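Local coordinates for hypothetical protein DUF871 (Enterococcus faecalis, PDB 2P0O) that is of unknown function but is probably a 6-phospho-N-acetylmuramidase, built of a TIM-barrel domain and a cyclophilin-like C-terminal domain, at residues Q242-E246 and I345-I349; Q201-A205 and K341-I345; G235-T240 and E366-N371; G260-L266 and A351-L357. All coordinates share one frame; numbering follows the deposited sequence.

Interaction 1 of 4, residues Q242-E246 and I345-I349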
loop_
_atom_site.group_PDB
_atom_site.type_symbol
_atom_site.label_atom_id
_atom_site.label_comp_id
_atom_site.label_asym_id
_atom_site.label_seq_id
_atom_site.Cartn_x
_atom_site.Cartn_y
_atom_site.Cartn_z
ATOM N N GLN A 242 -2.276 -8.574 -12.313
ATOM C CA GLN A 242 -3.726 -8.490 -12.405
ATOM C C GLN A 242 -4.299 -8.002 -11.104
ATOM O O GLN A 242 -3.807 -8.390 -10.026
ATOM C CB GLN A 242 -4.344 -9.861 -12.687
ATOM C CG GLN A 242 -4.052 -10.493 -14.029
ATOM C CD GLN A 242 -4.348 -12.009 -14.053
ATOM O OE1 GLN A 242 -5.070 -12.544 -13.208
ATOM N NE2 GLN A 242 -3.785 -12.694 -15.016
ATOM N N PHE A 243 -5.354 -7.192 -11.204
ATOM C CA PHE A 243 -6.134 -6.732 -10.084
ATOM C C PHE A 243 -7.228 -7.754 -9.783
ATOM O O PHE A 243 -8.042 -8.076 -10.642
ATOM C CB PHE A 243 -6.795 -5.361 -10.378
ATOM C CG PHE A 243 -5.819 -4.246 -10.536
ATOM C CD1 PHE A 243 -5.241 -3.626 -9.398
ATOM C CD2 PHE A 243 -5.449 -3.812 -11.809
ATOM C CE1 PHE A 243 -4.307 -2.592 -9.540
ATOM C CE2 PHE A 243 -4.536 -2.767 -11.971
ATOM C CZ PHE A 243 -3.952 -2.154 -10.837
ATOM N N LEU A 244 -7.263 -8.223 -8.545
ATOM C CA LEU A 244 -8.160 -9.281 -8.157
ATOM C C LEU A 244 -9.291 -8.678 -7.350
ATOM O O LEU A 244 -9.042 -8.051 -6.313
ATOM C CB LEU A 244 -7.389 -10.322 -7.341
ATOM C CG LEU A 244 -8.096 -11.588 -6.857
ATOM C CD1 LEU A 244 -8.511 -12.461 -8.057
ATOM C CD2 LEU A 244 -7.255 -12.393 -5.868
ATOM N N LEU A 245 -10.527 -8.891 -7.796
ATOM C CA LEU A 245 -11.697 -8.298 -7.132
ATOM C C LEU A 245 -12.799 -9.328 -6.971
ATOM O O LEU A 245 -12.907 -10.246 -7.781
ATOM C CB LEU A 245 -12.257 -7.088 -7.924
ATOM C CG LEU A 245 -11.365 -5.954 -8.420
ATOM C CD1 LEU A 245 -10.699 -6.373 -9.741
ATOM C CD2 LEU A 245 -12.148 -4.628 -8.634
ATOM N N GLU A 246 -13.613 -9.167 -5.932
ATOM C CA GLU A 246 -14.772 -10.041 -5.662
ATOM C C GLU A 246 -16.096 -9.430 -6.112
ATOM O O GLU A 246 -16.254 -8.205 -6.136
ATOM C CB GLU A 246 -14.848 -10.395 -4.176
ATOM C CG GLU A 246 -13.993 -11.576 -3.788
ATOM C CD GLU A 246 -13.988 -11.878 -2.276
ATOM O OE1 GLU A 246 -14.731 -11.229 -1.488
ATOM O OE2 GLU A 246 -13.244 -12.814 -1.880
ATOM N N ILE A 345 -10.490 -0.260 -5.979
ATOM C CA ILE A 345 -9.537 -0.801 -6.951
ATOM C C ILE A 345 -9.910 -0.340 -8.367
ATOM O O ILE A 345 -9.029 -0.139 -9.232
ATOM C CB ILE A 345 -9.509 -2.350 -6.894
ATOM C CG1 ILE A 345 -9.052 -2.798 -5.506
ATOM C CG2 ILE A 345 -8.624 -2.935 -8.020
ATOM C CD1 ILE A 345 -9.361 -4.301 -5.193
ATOM N N LEU A 346 -11.208 -0.132 -8.594
ATOM C CA LEU A 346 -11.695 0.233 -9.948
ATOM C C LEU A 346 -11.003 1.402 -10.635
ATOM O O LEU A 346 -10.716 1.265 -11.796
ATOM C CB LEU A 346 -13.232 0.431 -10.025
ATOM C CG LEU A 346 -14.092 -0.786 -9.635
ATOM C CD1 LEU A 346 -15.554 -0.385 -9.425
ATOM C CD2 LEU A 346 -13.940 -1.919 -10.684
ATOM N N PRO A 347 -10.810 2.563 -9.958
ATOM C CA PRO A 347 -10.047 3.646 -10.624
ATOM C C PRO A 347 -8.563 3.322 -10.866
ATOM O O PRO A 347 -7.884 4.086 -11.548
ATOM C CB PRO A 347 -10.139 4.825 -9.647
ATOM C CG PRO A 347 -11.094 4.420 -8.557
ATOM C CD PRO A 347 -11.272 2.948 -8.606
ATOM N N LEU A 348 -8.057 2.224 -10.298
ATOM C CA LEU A 348 -6.671 1.822 -10.507
ATOM C C LEU A 348 -6.496 1.087 -11.829
ATOM O O LEU A 348 -5.360 0.931 -12.352
ATOM C CB LEU A 348 -6.183 0.925 -9.369
ATOM C CG LEU A 348 -6.134 1.606 -8.000
ATOM C CD1 LEU A 348 -5.429 0.664 -7.047
ATOM C CD2 LEU A 348 -5.409 2.971 -8.110
ATOM N N ILE A 349 -7.625 0.640 -12.368
ATOM C CA ILE A 349 -7.632 -0.201 -13.552
ATOM C C ILE A 349 -7.658 0.727 -14.761
ATOM O O ILE A 349 -8.706 1.261 -15.157
ATOM C CB ILE A 349 -8.806 -1.171 -13.535
ATOM C CG1 ILE A 349 -8.691 -2.063 -12.313
ATOM C CG2 ILE A 349 -8.793 -2.085 -14.760
ATOM C CD1 ILE A 349 -9.913 -2.874 -12.075
#
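F243 and I345 mark the nearest approach of the two backbones, with their CA atoms 7.5 Å apart. The 242-246 segment is a strand. The 345-349 segment is a short 3-10 turn, closed by L348 N bonding to I345 O and I349 N to L346 O. No hydrogen bond joins the two, so side chains fill the gap. F243 and L245 both point at the turn, while L244 between them points away from it. The F243 ring lies among three residues. Its CD1 touches I345 CG2 at 3.7 Å, and its CD2 touches I349 CG1, also at 3.7 Å. Farther out, CE1 meets L348 CB at 4.0 Å. The F243 side chain runs past those of I345 and I349 in the opposite direction. L348 crosses it at about a right angle. L245 and I345 meet tip to tip, with L245 CD2 3.9 Å from I345 CB. The same methyl reaches L346 CD2 at 3.8 Å. L346 sets out away from the strand, but its end comes back to this methyl. Y237 stacks on the F243 ring, and F204 and V208 of helix 203-212 also touch F243. The side-chain pairs across the segments are all apolar. The contact is largely buried, so exclusion of water probably holds this turn of the C-terminal domain against its first strand.

Interaction 2 of 4, residues Q201-A205 and K341-I345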
loop_
_atom_site.group_PDB
_atom_site.type_symbol
_atom_site.label_atom_id
_atom_site.label_comp_id
_atom_site.label_asym_id
_atom_site.label_seq_id
_atom_site.Cartn_x
_atom_site.Cartn_y
_atom_site.Cartn_z
ATOM N N GLN A 201 -10.133 2.081 4.457
ATOM C CA GLN A 201 -10.195 1.639 3.047
ATOM C C GLN A 201 -9.293 0.402 2.782
ATOM O O GLN A 201 -8.447 0.059 3.604
ATOM C CB GLN A 201 -9.833 2.775 2.060
ATOM C CG GLN A 201 -10.763 4.017 2.074
ATOM C CD GLN A 201 -12.247 3.680 2.001
ATOM O OE1 GLN A 201 -12.709 2.997 1.086
ATOM N NE2 GLN A 201 -13.003 4.154 2.981
ATOM N N ASN A 202 -9.516 -0.259 1.649
ATOM C CA ASN A 202 -8.720 -1.412 1.213
ATOM C C ASN A 202 -7.266 -0.968 1.114
ATOM O O ASN A 202 -6.951 -0.104 0.312
ATOM C CB ASN A 202 -9.214 -1.904 -0.168
ATOM C CG ASN A 202 -8.483 -3.152 -0.648
ATOM O OD1 ASN A 202 -7.323 -3.397 -0.294
ATOM N ND2 ASN A 202 -9.168 -3.960 -1.432
ATOM N N PRO A 203 -6.398 -1.512 1.978
ATOM C CA PRO A 203 -4.974 -1.163 1.945
ATOM C C PRO A 203 -4.288 -1.451 0.613
ATOM O O PRO A 203 -3.384 -0.697 0.205
ATOM C CB PRO A 203 -4.362 -2.028 3.067
ATOM C CG PRO A 203 -5.521 -2.400 3.949
ATOM C CD PRO A 203 -6.730 -2.448 3.075
ATOM N N PHE A 204 -4.682 -2.526 -0.064
ATOM C CA PHE A 204 -4.094 -2.846 -1.369
ATOM C C PHE A 204 -4.366 -1.738 -2.372
ATOM O O PHE A 204 -3.456 -1.302 -3.065
ATOM C CB PHE A 204 -4.584 -4.218 -1.895
ATOM C CG PHE A 204 -4.304 -4.454 -3.370
ATOM C CD1 PHE A 204 -3.026 -4.799 -3.804
ATOM C CD2 PHE A 204 -5.327 -4.356 -4.311
ATOM C CE1 PHE A 204 -2.752 -5.020 -5.153
ATOM C CE2 PHE A 204 -5.073 -4.571 -5.664
ATOM C CZ PHE A 204 -3.773 -4.895 -6.097
ATOM N N ALA A 205 -5.628 -1.302 -2.460
ATOM C CA ALA A 205 -5.974 -0.238 -3.390
ATOM C C ALA A 205 -5.253 1.066 -3.006
ATOM O O ALA A 205 -4.855 1.823 -3.870
ATOM C CB ALA A 205 -7.498 -0.004 -3.412
ATOM N N LYS A 341 -15.983 -3.294 -0.651
ATOM C CA LYS A 341 -14.589 -3.197 -0.233
ATOM C C LYS A 341 -13.596 -3.176 -1.413
ATOM O O LYS A 341 -12.502 -2.626 -1.293
ATOM C CB LYS A 341 -14.266 -4.320 0.787
ATOM C CG LYS A 341 -12.775 -4.747 0.899
ATOM C CD LYS A 341 -11.973 -3.968 1.977
ATOM C CE LYS A 341 -10.751 -4.765 2.475
ATOM N NZ LYS A 341 -10.063 -4.155 3.722
ATOM N N ASP A 342 -13.962 -3.737 -2.558
ATOM C CA ASP A 342 -13.030 -3.747 -3.680
ATOM C C ASP A 342 -13.234 -2.596 -4.652
ATOM O O ASP A 342 -12.438 -2.389 -5.570
ATOM C CB ASP A 342 -13.025 -5.102 -4.408
ATOM C CG ASP A 342 -12.377 -6.197 -3.578
ATOM O OD1 ASP A 342 -11.642 -5.866 -2.617
ATOM O OD2 ASP A 342 -12.617 -7.395 -3.849
ATOM N N GLN A 343 -14.264 -1.802 -4.420
ATOM C CA GLN A 343 -14.554 -0.741 -5.378
ATOM C C GLN A 343 -13.498 0.358 -5.496
ATOM O O GLN A 343 -13.461 1.045 -6.493
ATOM C CB GLN A 343 -15.944 -0.154 -5.091
ATOM C CG GLN A 343 -17.052 -1.104 -5.590
ATOM C CD GLN A 343 -18.439 -0.573 -5.321
ATOM O OE1 GLN A 343 -18.641 0.621 -5.299
ATOM N NE2 GLN A 343 -19.395 -1.462 -5.115
ATOM N N THR A 344 -12.650 0.562 -4.491
ATOM C CA THR A 344 -11.555 1.522 -4.662
ATOM C C THR A 344 -10.424 0.999 -5.579
ATOM O O THR A 344 -9.499 1.718 -5.893
ATOM C CB THR A 344 -10.942 1.962 -3.344
ATOM O OG1 THR A 344 -10.545 0.800 -2.599
ATOM C CG2 THR A 344 -11.940 2.830 -2.526
ATOM N N ILE A 345 -10.490 -0.260 -5.979
ATOM C CA ILE A 345 -9.537 -0.801 -6.951
ATOM C C ILE A 345 -9.910 -0.340 -8.367
ATOM O O ILE A 345 -9.029 -0.139 -9.232
ATOM C CB ILE A 345 -9.509 -2.350 -6.894
ATOM C CG1 ILE A 345 -9.052 -2.798 -5.506
ATOM C CG2 ILE A 345 -8.624 -2.935 -8.020
ATOM C CD1 ILE A 345 -9.361 -4.301 -5.193
HETATM O O HOH W 1 -11.798 0.116 0.163
HETATM O O HOH W 2 -8.637 1.847 -0.801
#
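The F204 ring meets I345 at its edge: I345 CD1 lies near the ring plane, 4.1 Å from F204 CD2. F234 packs edge-to-face with the same ring. The second flat group is the N202 amide, whose plane is 41° from that of the D342 carboxylate. N202 ND2 stands 3.3 Å from D342 OD1. Q233 bonds both groups, N202 through ND2 and D342 through OD1, and D342 OD2 has a salt bridge to R229. N202 CG is anti to its own N (chi1 -177°), and OD1 turns back over the start of helix 203-212. There N202 OD1 accepts a weak bond from F204 N at 2.8 Å. A second weak bond, a longer one, comes to it from the next backbone N, that of A205. This makes N202 the N-cap of the helix. The contact joins that helix of the TIM-barrel domain to a turn of the C-terminal domain, a buried piece of the domain interface. A205 CB packs on I345 CG1 at 3.8 Å and also touches T344 OG1. K341 bends at chi2 and crosses N202 at about a right angle, its CD 4.1 Å from N202 CB. Its NZ goes on to a salt bridge with D181. Two waters bridge the segments. One accepts from N202 N at 2.7 Å and donates to Q201 OE1 and K341 O. The other donates to N202 O, and both waters also bond T344 OG1.

Interaction 3 of 4, residues G235-T240 and E366-N371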
loop_
_atom_site.group_PDB
_atom_site.type_symbol
_atom_site.label_atom_id
_atom_site.label_comp_id
_atom_site.label_asym_id
_atom_site.label_seq_id
_atom_site.Cartn_x
_atom_site.Cartn_y
_atom_site.Cartn_z
ATOM N N GLY A 235 -0.426 -10.186 -3.487
ATOM C CA GLY A 235 0.270 -11.312 -4.056
ATOM C C GLY A 235 -0.165 -11.535 -5.478
ATOM O O GLY A 235 0.671 -11.760 -6.351
ATOM N N TYR A 236 -1.465 -11.497 -5.717
ATOM C CA TYR A 236 -1.996 -11.720 -7.058
ATOM C C TYR A 236 -1.469 -10.653 -8.042
ATOM O O TYR A 236 -1.052 -10.958 -9.163
ATOM C CB TYR A 236 -3.528 -11.709 -7.004
ATOM C CG TYR A 236 -4.205 -12.667 -7.956
ATOM C CD1 TYR A 236 -4.561 -12.273 -9.257
ATOM C CD2 TYR A 236 -4.513 -13.977 -7.545
ATOM C CE1 TYR A 236 -5.202 -13.173 -10.125
ATOM C CE2 TYR A 236 -5.158 -14.870 -8.394
ATOM C CZ TYR A 236 -5.494 -14.469 -9.677
ATOM O OH TYR A 236 -6.119 -15.395 -10.500
ATOM N N TYR A 237 -1.488 -9.397 -7.609
ATOM C CA TYR A 237 -0.990 -8.299 -8.411
ATOM C C TYR A 237 0.500 -8.444 -8.646
ATOM O O TYR A 237 1.006 -8.209 -9.739
ATOM C CB TYR A 237 -1.230 -6.978 -7.678
ATOM C CG TYR A 237 -0.946 -5.742 -8.527
ATOM C CD1 TYR A 237 -1.564 -5.590 -9.764
ATOM C CD2 TYR A 237 -0.059 -4.734 -8.095
ATOM C CE1 TYR A 237 -1.325 -4.477 -10.565
ATOM C CE2 TYR A 237 0.195 -3.591 -8.906
ATOM C CZ TYR A 237 -0.457 -3.489 -10.136
ATOM O OH TYR A 237 -0.279 -2.420 -10.970
ATOM N N HIS A 238 1.226 -8.823 -7.605
ATOM C CA HIS A 238 2.681 -8.900 -7.721
ATOM C C HIS A 238 3.123 -10.029 -8.681
ATOM O O HIS A 238 4.040 -9.852 -9.486
ATOM C CB HIS A 238 3.271 -8.998 -6.314
ATOM C CG HIS A 238 4.676 -9.495 -6.254
ATOM N ND1 HIS A 238 5.766 -8.676 -6.471
ATOM C CD2 HIS A 238 5.175 -10.714 -5.942
ATOM C CE1 HIS A 238 6.873 -9.372 -6.299
ATOM N NE2 HIS A 238 6.542 -10.614 -5.987
ATOM N N GLN A 239 2.437 -11.162 -8.646
ATOM C CA GLN A 239 2.824 -12.293 -9.497
ATOM C C GLN A 239 2.306 -12.217 -10.918
ATOM O O GLN A 239 2.941 -12.738 -11.838
ATOM C CB GLN A 239 2.366 -13.618 -8.888
ATOM C CG GLN A 239 3.082 -13.962 -7.628
ATOM C CD GLN A 239 2.687 -15.318 -7.081
ATOM O OE1 GLN A 239 2.342 -16.251 -7.830
ATOM N NE2 GLN A 239 2.759 -15.442 -5.760
ATOM N N THR A 240 1.145 -11.603 -11.098
ATOM C CA THR A 240 0.444 -11.652 -12.396
ATOM C C THR A 240 0.155 -10.297 -13.037
ATOM O O THR A 240 -0.330 -10.251 -14.171
ATOM C CB THR A 240 -0.923 -12.406 -12.277
ATOM O OG1 THR A 240 -1.911 -11.574 -11.615
ATOM C CG2 THR A 240 -0.750 -13.760 -11.523
ATOM N N GLU A 366 -8.152 -18.379 -4.162
ATOM C CA GLU A 366 -7.798 -18.085 -5.530
ATOM C C GLU A 366 -6.289 -17.781 -5.591
ATOM O O GLU A 366 -5.600 -18.279 -6.477
ATOM C CB GLU A 366 -8.630 -16.909 -6.007
ATOM C CG GLU A 366 -9.174 -17.039 -7.384
ATOM C CD GLU A 366 -10.008 -18.291 -7.606
ATOM O OE1 GLU A 366 -11.126 -18.440 -7.036
ATOM O OE2 GLU A 366 -9.521 -19.128 -8.370
ATOM N N PHE A 367 -5.771 -17.008 -4.620
ATOM C CA PHE A 367 -4.327 -16.785 -4.541
ATOM C C PHE A 367 -3.544 -18.056 -4.180
ATOM O O PHE A 367 -2.447 -18.270 -4.711
ATOM C CB PHE A 367 -3.947 -15.649 -3.590
ATOM C CG PHE A 367 -2.449 -15.384 -3.553
ATOM C CD1 PHE A 367 -1.775 -14.966 -4.698
ATOM C CD2 PHE A 367 -1.715 -15.586 -2.388
ATOM C CE1 PHE A 367 -0.404 -14.762 -4.689
ATOM C CE2 PHE A 367 -0.334 -15.374 -2.370
ATOM C CZ PHE A 367 0.317 -14.964 -3.528
ATOM N N ARG A 368 -4.101 -18.888 -3.292
ATOM C CA ARG A 368 -3.498 -20.177 -2.941
ATOM C C ARG A 368 -3.295 -21.075 -4.167
ATOM O O ARG A 368 -2.296 -21.803 -4.272
ATOM C CB ARG A 368 -4.388 -20.936 -1.936
ATOM C CG ARG A 368 -3.738 -21.211 -0.599
ATOM C CD ARG A 368 -4.576 -22.206 0.257
ATOM N NE ARG A 368 -5.914 -21.691 0.609
ATOM C CZ ARG A 368 -6.167 -20.701 1.478
ATOM N NH1 ARG A 368 -5.177 -20.070 2.112
ATOM N NH2 ARG A 368 -7.428 -20.329 1.704
ATOM N N LYS A 369 -4.266 -21.010 -5.077
ATOM C CA LYS A 369 -4.299 -21.861 -6.251
ATOM C C LYS A 369 -3.106 -21.574 -7.127
ATOM O O LYS A 369 -2.508 -22.484 -7.671
ATOM C CB LYS A 369 -5.597 -21.655 -7.037
ATOM C CG LYS A 369 -6.811 -22.351 -6.433
ATOM C CD LYS A 369 -7.727 -22.876 -7.528
ATOM C CE LYS A 369 -8.372 -21.742 -8.291
ATOM N NZ LYS A 369 -8.116 -21.831 -9.743
ATOM N N LEU A 370 -2.760 -20.298 -7.248
ATOM C CA LEU A 370 -1.611 -19.879 -8.026
ATOM C C LEU A 370 -0.323 -20.585 -7.637
ATOM O O LEU A 370 0.533 -20.822 -8.489
ATOM C CB LEU A 370 -1.415 -18.367 -7.890
ATOM C CG LEU A 370 -2.049 -17.448 -8.922
ATOM C CD1 LEU A 370 -1.154 -17.310 -10.160
ATOM C CD2 LEU A 370 -3.421 -17.937 -9.361
ATOM N N ASN A 371 -0.193 -20.924 -6.352
ATOM C CA ASN A 371 1.057 -21.448 -5.774
ATOM C C ASN A 371 0.956 -22.884 -5.308
ATOM O O ASN A 371 1.816 -23.341 -4.568
ATOM C CB ASN A 371 1.492 -20.573 -4.592
ATOM C CG ASN A 371 1.479 -19.096 -4.923
ATOM O OD1 ASN A 371 2.185 -18.649 -5.834
ATOM N ND2 ASN A 371 0.693 -18.321 -4.175
#
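The Y236 and F367 side chains slide past each other in opposite directions, with Y236 CD2 4.1 Å from F367 CD1. L370 crosses Y236 at about a right angle and sets CD2 3.7 Å from Y236 CE2. Its other methyl, CD1, reaches T240 CG2 at 3.8 Å. With chi1 at -178° the F367 ring extends toward the other helix and lies directly against the G235 backbone, its CE1 3.3 Å from G235 C. E366 O sits at the edge of the Y236 ring, in its plane. Within helix 228-240, T240 OG1 gives a hydrogen bond to Y236 O at 2.7 Å, and T240 N reaches the same oxygen from the opposite face of its plane. The axes of the short helix segments lie at 35° to each other, 10.4 Å apart at closest approach. No clear hydrogen bond crosses between them. The C-terminal helix 363-370 therefore rests on helix 228-240 mainly by ring and methyl packing, at a partly buried surface.

Interaction 4 of 4, residues G260-L266 and A351-L357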
loop_
_atom_site.group_PDB
_atom_site.type_symbol
_atom_site.label_atom_id
_atom_site.label_comp_id
_atom_site.label_asym_id
_atom_site.label_seq_id
_atom_site.Cartn_x
_atom_site.Cartn_y
_atom_site.Cartn_z
ATOM N N GLY A 260 -13.562 -14.603 -14.037
ATOM C CA GLY A 260 -12.296 -14.809 -14.744
ATOM C C GLY A 260 -11.554 -13.506 -15.041
ATOM O O GLY A 260 -11.887 -12.444 -14.493
ATOM N N THR A 261 -10.570 -13.589 -15.941
ATOM C CA THR A 261 -9.705 -12.466 -16.290
ATOM C C THR A 261 -10.211 -11.695 -17.493
ATOM O O THR A 261 -10.535 -12.280 -18.519
ATOM C CB THR A 261 -8.265 -12.944 -16.587
ATOM O OG1 THR A 261 -7.772 -13.617 -15.438
ATOM C CG2 THR A 261 -7.323 -11.763 -16.902
ATOM N N HIS A 262 -10.225 -10.375 -17.359
ATOM C CA HIS A 262 -10.564 -9.448 -18.431
ATOM C C HIS A 262 -9.404 -8.461 -18.606
ATOM O O HIS A 262 -8.638 -8.203 -17.657
ATOM C CB HIS A 262 -11.834 -8.691 -18.087
ATOM C CG HIS A 262 -12.935 -9.585 -17.599
ATOM N ND1 HIS A 262 -13.940 -10.048 -18.422
ATOM C CD2 HIS A 262 -13.139 -10.166 -16.392
ATOM C CE1 HIS A 262 -14.727 -10.859 -17.733
ATOM N NE2 HIS A 262 -14.260 -10.953 -16.501
ATOM N N THR A 263 -9.289 -7.924 -19.821
ATOM C CA THR A 263 -8.387 -6.833 -20.107
ATOM C C THR A 263 -9.185 -5.592 -20.471
ATOM O O THR A 263 -9.947 -5.596 -21.448
ATOM C CB THR A 263 -7.452 -7.190 -21.275
ATOM O OG1 THR A 263 -6.791 -8.430 -20.992
ATOM C CG2 THR A 263 -6.415 -6.099 -21.503
ATOM N N ASN A 264 -8.987 -4.522 -19.709
ATOM C CA ASN A 264 -9.522 -3.220 -20.085
ATOM C C ASN A 264 -8.925 -2.715 -21.410
ATOM O O ASN A 264 -7.693 -2.737 -21.633
ATOM C CB ASN A 264 -9.380 -2.193 -18.939
ATOM C CG ASN A 264 -10.186 -0.908 -19.189
ATOM O OD1 ASN A 264 -11.298 -0.940 -19.748
ATOM N ND2 ASN A 264 -9.629 0.228 -18.766
ATOM N N ARG A 265 -9.811 -2.333 -22.325
ATOM C CA ARG A 265 -9.420 -1.737 -23.605
ATOM C C ARG A 265 -8.399 -0.646 -23.380
ATOM O O ARG A 265 -8.475 0.102 -22.392
ATOM C CB ARG A 265 -10.637 -1.149 -24.307
ATOM C CG ARG A 265 -11.471 -2.198 -24.955
ATOM C CD ARG A 265 -12.641 -1.594 -25.683
ATOM N NE ARG A 265 -12.245 -0.604 -26.698
ATOM C CZ ARG A 265 -12.511 -0.721 -27.997
ATOM N NH1 ARG A 265 -12.136 0.238 -28.823
ATOM N NH2 ARG A 265 -13.155 -1.792 -28.456
ATOM N N LEU A 266 -7.445 -0.559 -24.297
ATOM C CA LEU A 266 -6.436 0.479 -24.277
ATOM C C LEU A 266 -6.992 1.893 -24.569
ATOM O O LEU A 266 -6.354 2.908 -24.244
ATOM C CB LEU A 266 -5.372 0.128 -25.294
ATOM C CG LEU A 266 -4.280 -0.832 -24.839
ATOM C CD1 LEU A 266 -3.387 -1.202 -26.040
ATOM C CD2 LEU A 266 -3.456 -0.163 -23.742
ATOM N N ALA A 351 -6.245 1.946 -18.827
ATOM C CA ALA A 351 -6.153 1.470 -20.200
ATOM C C ALA A 351 -5.194 0.260 -20.237
ATOM O O ALA A 351 -4.064 0.334 -19.730
ATOM C CB ALA A 351 -5.624 2.623 -21.133
ATOM N N GLY A 352 -5.656 -0.843 -20.821
ATOM C CA GLY A 352 -4.859 -2.044 -20.950
ATOM C C GLY A 352 -4.601 -2.890 -19.725
ATOM O O GLY A 352 -4.023 -3.957 -19.867
ATOM N N ASN A 353 -5.020 -2.452 -18.530
ATOM C CA ASN A 353 -4.828 -3.263 -17.325
ATOM C C ASN A 353 -5.765 -4.474 -17.237
ATOM O O ASN A 353 -6.952 -4.387 -17.607
ATOM C CB ASN A 353 -4.995 -2.429 -16.028
ATOM C CG ASN A 353 -3.862 -1.427 -15.801
ATOM O OD1 ASN A 353 -4.042 -0.445 -15.096
ATOM N ND2 ASN A 353 -2.714 -1.648 -16.433
ATOM N N GLN A 354 -5.238 -5.579 -16.699
ATOM C CA GLN A 354 -6.040 -6.781 -16.466
ATOM C C GLN A 354 -6.626 -6.860 -15.087
ATOM O O GLN A 354 -6.032 -6.409 -14.112
ATOM C CB GLN A 354 -5.257 -8.049 -16.686
ATOM C CG GLN A 354 -4.547 -8.104 -17.980
ATOM C CD GLN A 354 -3.756 -9.375 -18.060
ATOM O OE1 GLN A 354 -4.232 -10.373 -18.607
ATOM N NE2 GLN A 354 -2.570 -9.374 -17.468
ATOM N N PHE A 355 -7.799 -7.482 -15.016
ATOM C CA PHE A 355 -8.492 -7.666 -13.754
ATOM C C PHE A 355 -9.285 -8.953 -13.780
ATOM O O PHE A 355 -9.856 -9.302 -14.810
ATOM C CB PHE A 355 -9.388 -6.483 -13.477
ATOM C CG PHE A 355 -10.460 -6.233 -14.530
ATOM C CD1 PHE A 355 -10.182 -5.495 -15.676
ATOM C CD2 PHE A 355 -11.773 -6.663 -14.315
ATOM C CE1 PHE A 355 -11.191 -5.204 -16.631
ATOM C CE2 PHE A 355 -12.779 -6.395 -15.265
ATOM C CZ PHE A 355 -12.499 -5.657 -16.406
ATOM N N THR A 356 -9.312 -9.636 -12.631
ATOM C CA THR A 356 -9.882 -10.954 -12.484
ATOM C C THR A 356 -11.028 -10.878 -11.458
ATOM O O THR A 356 -10.849 -10.413 -10.329
ATOM C CB THR A 356 -8.788 -11.920 -12.036
ATOM O OG1 THR A 356 -7.724 -11.910 -13.019
ATOM C CG2 THR A 356 -9.329 -13.323 -11.828
ATOM N N LEU A 357 -12.207 -11.329 -11.863
ATOM C CA LEU A 357 -13.392 -11.268 -11.010
ATOM C C LEU A 357 -13.577 -12.645 -10.434
ATOM O O LEU A 357 -13.565 -13.642 -11.181
ATOM C CB LEU A 357 -14.622 -10.865 -11.844
ATOM C CG LEU A 357 -14.495 -9.520 -12.562
ATOM C CD1 LEU A 357 -15.823 -9.118 -13.254
ATOM C CD2 LEU A 357 -13.992 -8.389 -11.574
#
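H262 and F355 face each other as a hydrogen-bonded pair in an antiparallel stretch of β-sheet, where strand 260-263 runs beside strand 354-359, the middle one of a three-stranded mixed sheet. H262 CB lies over one face of the F355 ring, 3.8 Å from its centroid, as a CH-pi contact. The two ring planes are only 24° apart, but they are slid so far that they barely overlap. F355 CG stands between its N and carbonyl carbon (chi1 60°), and this swings the phenyl ring beneath H262 CB. The imidazole is fixed by two outside bonds, NE2 to I258 O and ND1 to S275 OG. L357 is on this same face, with CD1 4.0 Å from H262 NE2. T261, T263, Q354 and T356 occupy the other face. There T261 OG1 donates to T356 OG1 at 3.0 Å, and T356 OG1 also bonds Q242 OE1. Q354 extends beyond CG and crosses both T261 and T263 at a slant. H262 and F355 exchange two backbone bonds, and G260 and L357 another two. G260 has a positive phi (118°), a backbone angle suited to glycine. Past the strands, N264 N still bonds N353 O at 2.9 Å. G352, also at positive phi, gives weak bonds to N264 O and R265 O. L266 packs here against this glycine, its CD2 3.6 Å from G352 CA.

In the fold
By their first segments the contacts come in the order 2, 3, 1, 4. Interactions 1 and 2 have centres 8 Å apart and share I345, so one turn faces both strand 242-247 and helix 203-212. Interactions 1 and 4, 9 Å apart, cross along the chain and meet in the three-stranded mixed sheet, where strand 354-359 lies between 242-247 and 260-263. Both are nested within the loop closed by interaction 3, whose centre is about 14 Å from that of interaction 1. Interactions 2 and 4, 17 Å apart, do not touch. Interaction 2 joins the barrel to the C-terminal domain, 1 and 4 lie within the latter, and 3 sets the C-terminal helix on helix 228-240.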